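DUF1955 domain-containing protein (Sulfolobus tokodaii, PDB 1WY6) is of unknown function but folds as an archaeal helical repeat protein, a scaffold type that often serves in protein-protein interaction. Local coordinates at residues 13-16 with 17-21; 42-45 with 46-50. All blocks are in the same frame, centred on the assembly; numbering follows the deposited sequence.

Overall arrangement
Contact 1 (13-16 with 17-21) covers the C-terminal end of helix 7-19 and the turn that follows, and contact 2 (42-45 with 46-50) runs into helix 44-52; their centres lie about 13 Å apart on the same side of the chain's centre. The two helices pack directly on each other. Leu18 CD1 comes within 3.6 Å of Leu49 CD2, and Lys15 CB within 3.7 Å of Phe45 CE1, while the ammonium end of Lys15 reaches on to Asn48, its NZ lying 2.7 Å from OD1 in a probable hydrogen bond. Both contacts thus belong to the helical packing near the N-terminal end of the chain.

Contact 1 (13-16 with 17-21); sequences DAKK and FLLDG
Leu18 N and Leu19 N give nearly straight hydrogen bonds to Ala14 O and Lys15 O, the second at 2.9 Å, whereas Phe17 N reaches Asp13 O only weakly and Asp20 N meets Lys16 O at a bent 141°. The side chains then follow the spacing of four. Phe17 leans back along the helix because CG stands anti to its own carbonyl carbon (chi1 -84°), and this brings CD2 to 3.4 Å from Asp13 O and CE2 to 3.7 Å from Asp13 OD2. Carboxylate and ring run side by side with planes 66° apart, and Ala14 CA lies at the ring edge. With an alanine in place of Phe17, the Asp13 side chain would probably lose its aromatic neighbour and Glu25 of helix 23-36 part of its cover. Ala14, small enough to sit close under that helix, touches Ile29 and Val30. Lys15 is extended throughout, so its methylenes can pass Leu19, CE lying 4.0 Å from CD1, before NZ bonds Asn48 of helix 44-52; a long aliphatic stem with a polar end suits a place at the margin of that interface. Buried Leu18 sets its CG 3.3 Å from Ala14 O. On the exposed side Lys16 and Asp20 point the same way, CG to OD1 3.9 Å, but their charged ends, NZ and OD1, remain 6.8 Å apart, so any attraction is probably mild. Gly21 has a positive phi, where a CB would jam against the preceding carbonyl, and its N bonds Leu18 O at 2.9 Å. Glycine at positive phi with bonds back into the last turn is the Schellman motif, which here ends helix 7-19 ahead of helix 23-36 in an all-helical repeat fold.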
loop_
_atom_site.group_PDB
_atom_site.type_symbol
_atom_site.label_atom_id
_atom_site.label_comp_id
_atom_site.label_asym_id
_atom_site.label_seq_id
_atom_site.Cartn_x
_atom_site.Cartn_y
_atom_site.Cartn_z
ATOM N N ASP A 13 14.391 -7.695 16.147
ATOM C CA ASP A 13 13.787 -7.495 17.454
ATOM C C ASP A 13 12.672 -6.469 17.315
ATOM O O ASP A 13 11.591 -6.627 17.886
ATOM C CB ASP A 13 14.831 -6.994 18.446
ATOM C CG ASP A 13 14.270 -6.822 19.834
ATOM O OD1 ASP A 13 13.679 -7.791 20.359
ATOM O OD2 ASP A 13 14.421 -5.720 20.401
ATOM N N ALA A 14 12.949 -5.415 16.550
ATOM C CA ALA A 14 11.970 -4.364 16.310
ATOM C C ALA A 14 10.808 -4.957 15.519
ATOM O O ALA A 14 9.650 -4.697 15.824
ATOM C CB ALA A 14 12.615 -3.206 15.533
ATOM N N LYS A 15 11.129 -5.780 14.521
ATOM C CA LYS A 15 10.110 -6.403 13.681
ATOM C C LYS A 15 9.081 -7.174 14.505
ATOM O O LYS A 15 7.886 -6.965 14.351
ATOM C CB LYS A 15 10.758 -7.342 12.661
ATOM C CG LYS A 15 9.767 -7.977 11.690
ATOM C CD LYS A 15 10.449 -8.981 10.771
ATOM C CE LYS A 15 9.441 -9.628 9.819
ATOM N NZ LYS A 15 10.090 -10.550 8.836
ATOM N N LYS A 16 9.544 -8.056 15.386
ATOM C CA LYS A 16 8.631 -8.835 16.216
ATOM C C LYS A 16 7.676 -7.956 17.032
ATOM O O LYS A 16 6.479 -8.235 17.092
ATOM C CB LYS A 16 9.420 -9.756 17.139
ATOM C CG LYS A 16 8.583 -10.871 17.745
ATOM C CD LYS A 16 9.467 -11.989 18.282
ATOM C CE LYS A 16 10.531 -11.446 19.224
ATOM N NZ LYS A 16 11.500 -12.494 19.647
ATOM N N PHE A 17 8.196 -6.904 17.664
ATOM C CA PHE A 17 7.348 -5.993 18.435
ATOM C C PHE A 17 6.225 -5.482 17.528
ATOM O O PHE A 17 5.041 -5.579 17.858
ATOM C CB PHE A 17 8.147 -4.778 18.929
ATOM C CG PHE A 17 8.908 -5.007 20.208
ATOM C CD1 PHE A 17 8.281 -5.545 21.327
ATOM C CD2 PHE A 17 10.251 -4.640 20.304
ATOM C CE1 PHE A 17 8.981 -5.718 22.529
ATOM C CE2 PHE A 17 10.961 -4.809 21.498
ATOM C CZ PHE A 17 10.328 -5.348 22.612
ATOM N N LEU A 18 6.618 -4.921 16.387
ATOM C CA LEU A 18 5.668 -4.363 15.423
ATOM C C LEU A 18 4.619 -5.374 14.978
ATOM O O LEU A 18 3.429 -5.079 15.020
ATOM C CB LEU A 18 6.410 -3.806 14.205
ATOM C CG LEU A 18 7.402 -2.678 14.519
ATOM C CD1 LEU A 18 8.149 -2.263 13.260
ATOM C CD2 LEU A 18 6.641 -1.500 15.113
ATOM N N LEU A 19 5.050 -6.556 14.545
ATOM C CA LEU A 19 4.095 -7.584 14.126
ATOM C C LEU A 19 3.121 -7.876 15.274
ATOM O O LEU A 19 1.966 -8.209 15.038
ATOM C CB LEU A 19 4.815 -8.884 13.742
ATOM C CG LEU A 19 5.709 -8.891 12.498
ATOM C CD1 LEU A 19 6.462 -10.205 12.427
ATOM C CD2 LEU A 19 4.868 -8.696 11.256
ATOM N N ASP A 20 3.600 -7.746 16.512
ATOM C CA ASP A 20 2.779 -8.019 17.692
ATOM C C ASP A 20 1.955 -6.842 18.201
ATOM O O ASP A 20 1.249 -6.974 19.196
ATOM C CB ASP A 20 3.652 -8.526 18.840
ATOM C CG ASP A 20 4.234 -9.907 18.575
ATOM O OD1 ASP A 20 5.078 -10.343 19.382
ATOM O OD2 ASP A 20 3.850 -10.554 17.573
ATOM N N GLY A 21 2.061 -5.690 17.545
ATOM C CA GLY A 21 1.288 -4.540 17.976
ATOM C C GLY A 21 1.982 -3.632 18.971
ATOM O O GLY A 21 1.401 -2.643 19.410
#

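Contact 2 (42-45 with 46-50); sequences YNWF and ICNLL
Trp44 and Asn48, one helical turn apart, lie side by side: CZ3 of the indole is 4.0 Å from Asn48 CB, and ND2 sits at the ring edge, in its plane, with ring and amide 79° apart. Trp44 gets there with CG between its backbone N and carbonyl carbon (chi1 65°), and its broad indole also covers Leu11 and Met12 of helix 7-19. Ile46 rests its CG2 methyl on the backbone, 3.4 Å from Asn43 O. In Phe45, CG stands anti to the backbone N, which sets it 3.6 Å from Ile46 N, and the ring touches Val30 of helix 23-36; branched Leu49 reaches Val61 of helix 55-65. The buried Phe45, Ile46 and Leu49 give helix 44-52 the nonpolar sides expected of a helix packed between its neighbours in a helical repeat protein. Among the backbone hydrogen bonds, Leu49 N to Phe45 O is 2.9 Å and Asn48 N to Trp44 O is 3.1 Å; Ile46 N to Asn43 O is weak and bent at 141°. The polar and covalent ties lead outward: Asn43 OD1 accepts from Asp70 N, Asn48 OD1 from Lys15 NZ, and Cys47 forms a disulfide with Cys74.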
loop_
_atom_site.group_PDB
_atom_site.type_symbol
_atom_site.label_atom_id
_atom_site.label_comp_id
_atom_site.label_asym_id
_atom_site.label_seq_id
_atom_site.Cartn_x
_atom_site.Cartn_y
_atom_site.Cartn_z
ATOM N N TYR A 42 19.658 -0.071 6.047
ATOM C CA TYR A 42 18.506 -0.543 6.807
ATOM C C TYR A 42 17.201 -0.352 6.044
ATOM O O TYR A 42 16.137 -0.750 6.512
ATOM C CB TYR A 42 18.414 0.193 8.151
ATOM C CG TYR A 42 18.170 1.684 8.042
ATOM C CD1 TYR A 42 19.207 2.598 8.236
ATOM C CD2 TYR A 42 16.896 2.185 7.766
ATOM C CE1 TYR A 42 18.982 3.970 8.166
ATOM C CE2 TYR A 42 16.659 3.555 7.689
ATOM C CZ TYR A 42 17.707 4.443 7.893
ATOM O OH TYR A 42 17.479 5.801 7.836
ATOM N N ASN A 43 17.291 0.254 4.870
ATOM C CA ASN A 43 16.117 0.526 4.053
ATOM C C ASN A 43 15.273 -0.706 3.732
ATOM O O ASN A 43 14.039 -0.636 3.701
ATOM C CB ASN A 43 16.528 1.195 2.747
ATOM C CG ASN A 43 15.360 1.837 2.049
ATOM O OD1 ASN A 43 14.910 2.909 2.451
ATOM N ND2 ASN A 43 14.839 1.176 1.014
ATOM N N TRP A 44 15.951 -1.823 3.479
ATOM C CA TRP A 44 15.307 -3.095 3.148
ATOM C C TRP A 44 14.317 -3.538 4.224
ATOM O O TRP A 44 13.376 -4.280 3.940
ATOM C CB TRP A 44 16.366 -4.197 3.017
ATOM C CG TRP A 44 17.049 -4.448 4.334
ATOM C CD1 TRP A 44 18.082 -3.734 4.867
ATOM C CD2 TRP A 44 16.674 -5.412 5.329
ATOM N NE1 TRP A 44 18.372 -4.188 6.132
ATOM C CE2 TRP A 44 17.522 -5.219 6.440
ATOM C CE3 TRP A 44 15.702 -6.419 5.389
ATOM C CZ2 TRP A 44 17.428 -5.998 7.604
ATOM C CZ3 TRP A 44 15.607 -7.194 6.549
ATOM C CH2 TRP A 44 16.466 -6.977 7.637
ATOM N N PHE A 45 14.554 -3.106 5.463
ATOM C CA PHE A 45 13.705 -3.500 6.584
ATOM C C PHE A 45 12.221 -3.221 6.404
ATOM O O PHE A 45 11.394 -4.071 6.704
ATOM C CB PHE A 45 14.160 -2.822 7.874
ATOM C CG PHE A 45 13.328 -3.187 9.074
ATOM C CD1 PHE A 45 13.473 -4.426 9.688
ATOM C CD2 PHE A 45 12.402 -2.289 9.593
ATOM C CE1 PHE A 45 12.712 -4.762 10.807
ATOM C CE2 PHE A 45 11.642 -2.619 10.706
ATOM C CZ PHE A 45 11.800 -3.862 11.315
ATOM N N ILE A 46 11.884 -2.027 5.932
ATOM C CA ILE A 46 10.484 -1.659 5.760
ATOM C C ILE A 46 9.757 -2.565 4.762
ATOM O O ILE A 46 8.596 -2.920 4.973
ATOM C CB ILE A 46 10.351 -0.170 5.332
ATOM C CG1 ILE A 46 8.927 0.314 5.620
ATOM C CG2 ILE A 46 10.718 0.004 3.852
ATOM C CD1 ILE A 46 8.553 0.228 7.121
ATOM N N CYS A 47 10.443 -2.941 3.685
ATOM C CA CYS A 47 9.864 -3.819 2.668
ATOM C C CYS A 47 9.580 -5.171 3.308
ATOM O O CYS A 47 8.537 -5.781 3.082
ATOM C CB CYS A 47 10.844 -4.047 1.507
ATOM S SG CYS A 47 11.537 -2.562 0.711
ATOM N N ASN A 48 10.543 -5.628 4.098
ATOM C CA ASN A 48 10.458 -6.905 4.785
ATOM C C ASN A 48 9.271 -6.900 5.753
ATOM O O ASN A 48 8.466 -7.836 5.758
ATOM C CB ASN A 48 11.793 -7.165 5.509
ATOM C CG ASN A 48 11.885 -8.553 6.111
ATOM O OD1 ASN A 48 11.354 -8.810 7.187
ATOM N ND2 ASN A 48 12.568 -9.458 5.415
ATOM N N LEU A 49 9.145 -5.848 6.559
ATOM C CA LEU A 49 8.030 -5.766 7.504
ATOM C C LEU A 49 6.681 -5.806 6.788
ATOM O O LEU A 49 5.812 -6.602 7.138
ATOM C CB LEU A 49 8.099 -4.478 8.335
ATOM C CG LEU A 49 6.944 -4.287 9.331
ATOM C CD1 LEU A 49 7.056 -5.297 10.466
ATOM C CD2 LEU A 49 6.963 -2.871 9.889
ATOM N N LEU A 50 6.518 -4.946 5.786
ATOM C CA LEU A 50 5.271 -4.839 5.031
ATOM C C LEU A 50 4.784 -6.151 4.415
ATOM O O LEU A 50 3.588 -6.328 4.178
ATOM C CB LEU A 50 5.413 -3.763 3.941
ATOM C CG LEU A 50 5.743 -2.340 4.422
ATOM C CD1 LEU A 50 6.046 -1.430 3.232
ATOM C CD2 LEU A 50 4.584 -1.793 5.231
#